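Local coordinates for flagellar basal body protein (Helicobacter pylori, PDB 5NPY) that probably forms part of the flagellar hook, the curved segment that joins the basal body rod to the filament, at residues F262-G267 with Q283-E288; A269-N274 with T386-S391. All blocks are in the same frame, centred on the assembly; numbering follows the deposited sequence.

Contact 1. Residues F262-G267 with Q283-E288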
loop_
_atom_site.group_PDB
_atom_site.type_symbol
_atom_site.label_atom_id
_atom_site.label_comp_id
_atom_site.label_asym_id
_atom_site.label_seq_id
_atom_site.Cartn_x
_atom_site.Cartn_y
_atom_site.Cartn_z
ATOM N N PHE A 262 -25.359 -17.507 40.376
ATOM C CA PHE A 262 -24.744 -18.067 39.176
ATOM C C PHE A 262 -23.451 -17.320 38.878
ATOM O O PHE A 262 -23.355 -16.111 39.086
ATOM C CB PHE A 262 -25.630 -17.941 37.928
ATOM C CG PHE A 262 -26.995 -18.526 38.076
ATOM C CD1 PHE A 262 -27.245 -19.831 37.683
ATOM C CD2 PHE A 262 -28.036 -17.765 38.577
ATOM C CE1 PHE A 262 -28.501 -20.369 37.808
ATOM C CE2 PHE A 262 -29.291 -18.297 38.704
ATOM C CZ PHE A 262 -29.526 -19.604 38.324
ATOM N N VAL A 263 -22.467 -18.035 38.352
ATOM C CA VAL A 263 -21.228 -17.426 37.892
ATOM C C VAL A 263 -21.056 -17.725 36.409
ATOM O O VAL A 263 -21.047 -18.891 35.998
ATOM C CB VAL A 263 -20.011 -17.911 38.689
ATOM C CG1 VAL A 263 -18.741 -17.299 38.114
ATOM C CG2 VAL A 263 -20.163 -17.530 40.155
ATOM N N PHE A 264 -20.933 -16.669 35.613
ATOM C CA PHE A 264 -20.503 -16.744 34.232
ATOM C C PHE A 264 -19.069 -16.229 34.154
ATOM O O PHE A 264 -18.670 -15.352 34.930
ATOM C CB PHE A 264 -21.404 -15.909 33.322
ATOM C CG PHE A 264 -22.870 -16.198 33.464
ATOM C CD1 PHE A 264 -23.322 -17.384 34.017
ATOM C CD2 PHE A 264 -23.801 -15.283 33.012
ATOM C CE1 PHE A 264 -24.676 -17.652 34.131
ATOM C CE2 PHE A 264 -25.173 -15.543 33.114
ATOM C CZ PHE A 264 -25.611 -16.732 33.670
ATOM N N THR A 265 -18.294 -16.779 33.220
ATOM C CA THR A 265 -16.872 -16.475 33.098
ATOM C C THR A 265 -16.509 -16.213 31.642
ATOM O O THR A 265 -16.846 -17.011 30.764
ATOM C CB THR A 265 -16.005 -17.626 33.633
ATOM O OG1 THR A 265 -16.242 -17.815 35.035
ATOM C CG2 THR A 265 -14.531 -17.356 33.383
ATOM N N TYR A 266 -15.788 -15.123 31.395
ATOM C CA TYR A 266 -15.351 -14.823 30.043
ATOM C C TYR A 266 -14.261 -15.791 29.612
ATOM O O TYR A 266 -13.294 -16.025 30.349
ATOM C CB TYR A 266 -14.851 -13.382 29.930
ATOM C CG TYR A 266 -14.362 -13.032 28.541
ATOM C CD1 TYR A 266 -13.007 -13.131 28.208
ATOM C CD2 TYR A 266 -15.259 -12.618 27.546
ATOM C CE1 TYR A 266 -12.555 -12.829 26.920
ATOM C CE2 TYR A 266 -14.810 -12.300 26.256
ATOM C CZ TYR A 266 -13.461 -12.401 25.957
ATOM O OH TYR A 266 -13.011 -12.098 24.702
ATOM N N GLY A 267 -14.410 -16.316 28.405
ATOM C CA GLY A 267 -13.448 -17.242 27.841
ATOM C C GLY A 267 -14.081 -18.051 26.726
ATOM O O GLY A 267 -15.248 -17.870 26.376
ATOM N N GLN A 283 -26.009 -13.552 25.969
ATOM C CA GLN A 283 -27.464 -13.507 25.892
ATOM C C GLN A 283 -28.068 -14.885 26.160
ATOM O O GLN A 283 -28.949 -15.044 27.016
ATOM C CB GLN A 283 -27.870 -12.987 24.516
ATOM C CG GLN A 283 -29.353 -12.923 24.263
ATOM C CD GLN A 283 -29.679 -12.738 22.794
ATOM O OE1 GLN A 283 -29.460 -13.643 21.982
ATOM N NE2 GLN A 283 -30.192 -11.552 22.439
ATOM N N LYS A 284 -27.562 -15.897 25.457
ATOM C CA LYS A 284 -28.043 -17.267 25.605
ATOM C C LYS A 284 -27.843 -17.773 27.025
ATOM O O LYS A 284 -28.734 -18.403 27.603
ATOM C CB LYS A 284 -27.307 -18.166 24.603
ATOM C CG LYS A 284 -27.868 -19.554 24.416
ATOM C CD LYS A 284 -26.903 -20.396 23.608
ATOM C CE LYS A 284 -27.490 -21.752 23.288
ATOM N NZ LYS A 284 -26.459 -22.825 23.379
ATOM N N LEU A 285 -26.674 -17.507 27.602
ATOM C CA LEU A 285 -26.394 -17.960 28.961
ATOM C C LEU A 285 -27.317 -17.273 29.962
ATOM O O LEU A 285 -27.907 -17.933 30.825
ATOM C CB LEU A 285 -24.923 -17.697 29.276
ATOM C CG LEU A 285 -24.263 -18.287 30.509
ATOM C CD1 LEU A 285 -24.407 -19.816 30.536
ATOM C CD2 LEU A 285 -22.787 -17.855 30.510
ATOM N N LEU A 286 -27.495 -15.957 29.823
ATOM C CA LEU A 286 -28.408 -15.219 30.693
ATOM C C LEU A 286 -29.862 -15.656 30.531
ATOM O O LEU A 286 -30.624 -15.623 31.501
ATOM C CB LEU A 286 -28.287 -13.729 30.414
ATOM C CG LEU A 286 -29.172 -12.809 31.236
ATOM C CD1 LEU A 286 -28.689 -12.764 32.680
ATOM C CD2 LEU A 286 -29.157 -11.433 30.595
ATOM N N LYS A 287 -30.280 -16.045 29.323
ATOM C CA LYS A 287 -31.677 -16.426 29.132
ATOM C C LYS A 287 -31.979 -17.773 29.771
ATOM O O LYS A 287 -33.040 -17.949 30.373
ATOM C CB LYS A 287 -32.030 -16.467 27.645
ATOM C CG LYS A 287 -33.497 -16.827 27.370
ATOM C CD LYS A 287 -34.470 -15.790 27.973
ATOM C CE LYS A 287 -35.886 -15.952 27.398
ATOM N NZ LYS A 287 -36.893 -15.019 27.984
ATOM N N GLU A 288 -31.065 -18.737 29.641
ATOM C CA GLU A 288 -31.284 -20.070 30.191
ATOM C C GLU A 288 -31.266 -20.070 31.724
ATOM O O GLU A 288 -32.152 -20.651 32.363
ATOM C CB GLU A 288 -30.231 -21.022 29.625
ATOM C CG GLU A 288 -30.350 -21.149 28.120
ATOM C CD GLU A 288 -29.267 -22.008 27.502
ATOM O OE1 GLU A 288 -28.187 -22.128 28.118
ATOM O OE2 GLU A 288 -29.506 -22.557 26.399
#
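Leu285 lies over one face of the Phe264 ring, its branch point seated above the middle of the six carbons. Leu285 CG is 3.6 Å from the centroid of the Phe264 ring and only 5° off its normal, which makes this a CH-pi contact with almost no offset. The methyl Leu285 CD2 reaches back over the root of the ring, 3.4 Å from Phe264 CG and 3.7 Å from Phe264 CB. At the far end Phe264 CZ runs up to the helix backbone, 3.8 Å from Leu285 O, while Phe264 CE2 lies 4.0 Å from Leu286 N, met obliquely. The two side chains approach from opposite directions. Leu285 CG, anti to its backbone N (chi1 -169°), is the atom set over the ring centre. No hydrogen bond links the segments, so apolar contact carries the pairing. Here helix 279-289 packs on a face of the mixed sheet in which strand 260-266 runs between strands 247-252 and 275-276. Side-chain alternation along the strand aims Phe264 at the helix, where a broad flat ring suits a buried seat, and turns Thr265 the other way, its hydroxyl bonded to Lys247. Leu282 and Lys289, a turn before and a turn after, also touch the Phe264 ring, and Val250 of the adjoining strand meets it from the sheet. The helix backbone itself is held in part by the bond from Lys287 N to Gln283 O, 2.8 Å long.

Contact 2. Residues A269-N274 with T386-S391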
loop_
_atom_site.group_PDB
_atom_site.type_symbol
_atom_site.label_atom_id
_atom_site.label_comp_id
_atom_site.label_asym_id
_atom_site.label_seq_id
_atom_site.Cartn_x
_atom_site.Cartn_y
_atom_site.Cartn_z
ATOM N N ALA A 269 -16.103 -20.158 24.666
ATOM C CA ALA A 269 -17.454 -20.620 24.990
ATOM C C ALA A 269 -17.567 -22.148 25.065
ATOM O O ALA A 269 -18.511 -22.652 25.685
ATOM C CB ALA A 269 -18.469 -20.068 23.972
ATOM N N GLU A 270 -16.626 -22.896 24.480
ATOM C CA GLU A 270 -16.711 -24.353 24.481
ATOM C C GLU A 270 -15.961 -25.020 25.633
ATOM O O GLU A 270 -16.085 -26.239 25.794
ATOM C CB GLU A 270 -16.208 -24.917 23.144
ATOM C CG GLU A 270 -16.914 -24.298 21.950
ATOM C CD GLU A 270 -16.827 -25.119 20.678
ATOM O OE1 GLU A 270 -15.848 -24.956 19.916
ATOM O OE2 GLU A 270 -17.755 -25.914 20.428
ATOM N N LYS A 271 -15.363 -24.583 26.442
ATOM C CA LYS A 271 -14.474 -24.855 27.563
ATOM C C LYS A 271 -15.132 -24.428 28.865
ATOM O O LYS A 271 -16.097 -23.659 28.877
ATOM C CB LYS A 271 -13.143 -24.122 27.411
ATOM C CG LYS A 271 -12.365 -24.541 26.195
ATOM C CD LYS A 271 -11.863 -25.974 26.313
ATOM C CE LYS A 271 -11.074 -26.379 25.062
ATOM N NZ LYS A 271 -9.796 -25.575 24.899
ATOM N N GLY A 272 -14.796 -25.147 29.924
ATOM C CA GLY A 272 -15.234 -24.758 31.253
ATOM C C GLY A 272 -16.748 -24.723 31.425
ATOM O O GLY A 272 -17.528 -25.279 30.636
ATOM N N GLU A 273 -17.154 -24.030 32.485
ATOM C CA GLU A 273 -18.547 -23.938 32.896
ATOM C C GLU A 273 -19.034 -22.497 32.779
ATOM O O GLU A 273 -18.383 -21.564 33.285
ATOM C CB GLU A 273 -18.711 -24.442 34.332
ATOM C CG GLU A 273 -20.141 -24.455 34.842
ATOM C CD GLU A 273 -20.213 -24.705 36.336
ATOM O OE1 GLU A 273 -19.139 -24.787 36.972
ATOM O OE2 GLU A 273 -21.339 -24.811 36.873
ATOM N N ASN A 274 -20.187 -22.328 32.120
ATOM C CA ASN A 274 -20.841 -21.029 31.947
ATOM C C ASN A 274 -19.891 -19.998 31.349
ATOM O O ASN A 274 -19.866 -18.843 31.764
ATOM C CB ASN A 274 -21.429 -20.521 33.274
ATOM C CG ASN A 274 -22.562 -21.396 33.772
ATOM O OD1 ASN A 274 -23.117 -22.182 33.005
ATOM N ND2 ASN A 274 -22.906 -21.276 35.055
ATOM N N THR A 386 -5.693 -17.041 26.892
ATOM C CA THR A 386 -5.972 -18.365 27.440
ATOM C C THR A 386 -6.642 -19.311 26.446
ATOM O O THR A 386 -6.980 -20.436 26.827
ATOM C CB THR A 386 -6.844 -18.268 28.685
ATOM O OG1 THR A 386 -8.089 -17.643 28.347
ATOM C CG2 THR A 386 -6.128 -17.478 29.809
ATOM N N SER A 387 -6.841 -18.891 25.201
ATOM C CA SER A 387 -7.420 -19.741 24.169
ATOM C C SER A 387 -6.377 -20.708 23.603
ATOM O O SER A 387 -5.198 -20.376 23.485
ATOM C CB SER A 387 -7.963 -18.878 23.040
ATOM O OG SER A 387 -6.868 -18.249 22.393
ATOM N N SER A 388 -6.829 -21.904 23.232
ATOM C CA SER A 388 -5.980 -22.923 22.621
ATOM C C SER A 388 -6.129 -22.925 21.101
ATOM O O SER A 388 -7.010 -22.267 20.545
ATOM C CB SER A 388 -6.325 -24.296 23.183
ATOM O OG SER A 388 -7.695 -24.584 22.964
ATOM N N PRO A 389 -5.244 -23.643 20.381
ATOM C CA PRO A 389 -5.434 -23.799 18.928
ATOM C C PRO A 389 -6.798 -24.357 18.523
ATOM O O PRO A 389 -7.215 -24.145 17.381
ATOM C CB PRO A 389 -4.299 -24.753 18.518
ATOM C CG PRO A 389 -3.350 -24.835 19.720
ATOM C CD PRO A 389 -3.857 -23.935 20.795
ATOM N N THR A 390 -7.522 -25.033 19.419
ATOM C CA THR A 390 -8.859 -25.512 19.055
ATOM C C THR A 390 -9.949 -24.442 19.133
ATOM O O THR A 390 -11.071 -24.697 18.669
ATOM C CB THR A 390 -9.293 -26.687 19.939
ATOM O OG1 THR A 390 -9.627 -26.219 21.255
ATOM C CG2 THR A 390 -8.196 -27.716 20.029
ATOM N N SER A 391 -9.670 -23.280 19.725
ATOM C CA SER A 391 -10.707 -22.262 19.899
ATOM C C SER A 391 -11.137 -21.738 18.540
ATOM O O SER A 391 -10.295 -21.422 17.696
ATOM C CB SER A 391 -10.193 -21.107 20.767
ATOM O OG SER A 391 -9.633 -21.585 21.973
#
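No ring, amide or carboxylate face is involved where Lys271 meets Ser388 and Thr390; the contact is made by one ammonium group and two hydroxyls. Lys271 NZ donates a hydrogen bond of 3.0 Å to Ser388 OG. Thr390 OG1 is more distant, 3.7 Å from Lys271 NZ and 4.1 Å from Lys271 CE, so it flanks the end of the lysine, whose side chain crosses that of the threonine at about a right angle. The two hydroxyls are themselves joined, Ser388 OG to Thr390 OG1, with either able to give the proton. Ser388 OG is therefore gripped from two sources, by the ammonium of Lys271 and by the hydroxyl of Thr390, two residues on. Both oxygens stand between backbone N and carbonyl carbon, Ser388 OG with chi1 58° and Thr390 OG1 with chi1 74°, a placing that, with the turn of the backbone, leaves them 3.1 Å apart. A type I beta turn from Ser388 to Ser391, closed by Ser391 N to Ser388 O at 3.0 Å, presents the pair; Pro389, whose ring limits phi, suits the second position of such a turn. This turn lies in the loop between strands 370-381 and 396-406, neighbours in an antiparallel sheet, whereas Lys271 comes from the loop between strands 260-266 and 275-276 of a different sheet. A long flexible lysine can reach from one loop to the other at the surface, its chain bent at chi2 and chi4. Two further polar links run beside it: Glu270 forms a salt bridge with Lys392, and Ser391 OG is bonded to Asp268, whose other carboxylate oxygen accepts from Glu270 N. Thr390 and Ser391 also touch a crystal neighbour, which may influence their positions.

How the contacts relate
The centres of the two contacts are about 14 Å apart, on the same side of the chain's centre, and their segments alternate along the sequence: 262-267, 269-274, 283-288, 386-391. Asn274, at the end of segment 269-274, ties that loop to contact 1. Its O lies 3.0 Å from Thr265 N and its ND2 3.2 Å from Val263 O, both probable hydrogen bonds, and the same O packs 3.3 Å from Leu285 CD2. Contact 1 is internal, closing a helix on its sheet; contact 2 links the loop after strand 260-266 to the loop joining strands 370-381 and 396-406 of a separate antiparallel sheet, whose strands also supply Thr380, Asn381, Thr397 and Glu399 to the tris-hydroxymethyl-methyl-ammonium pocket.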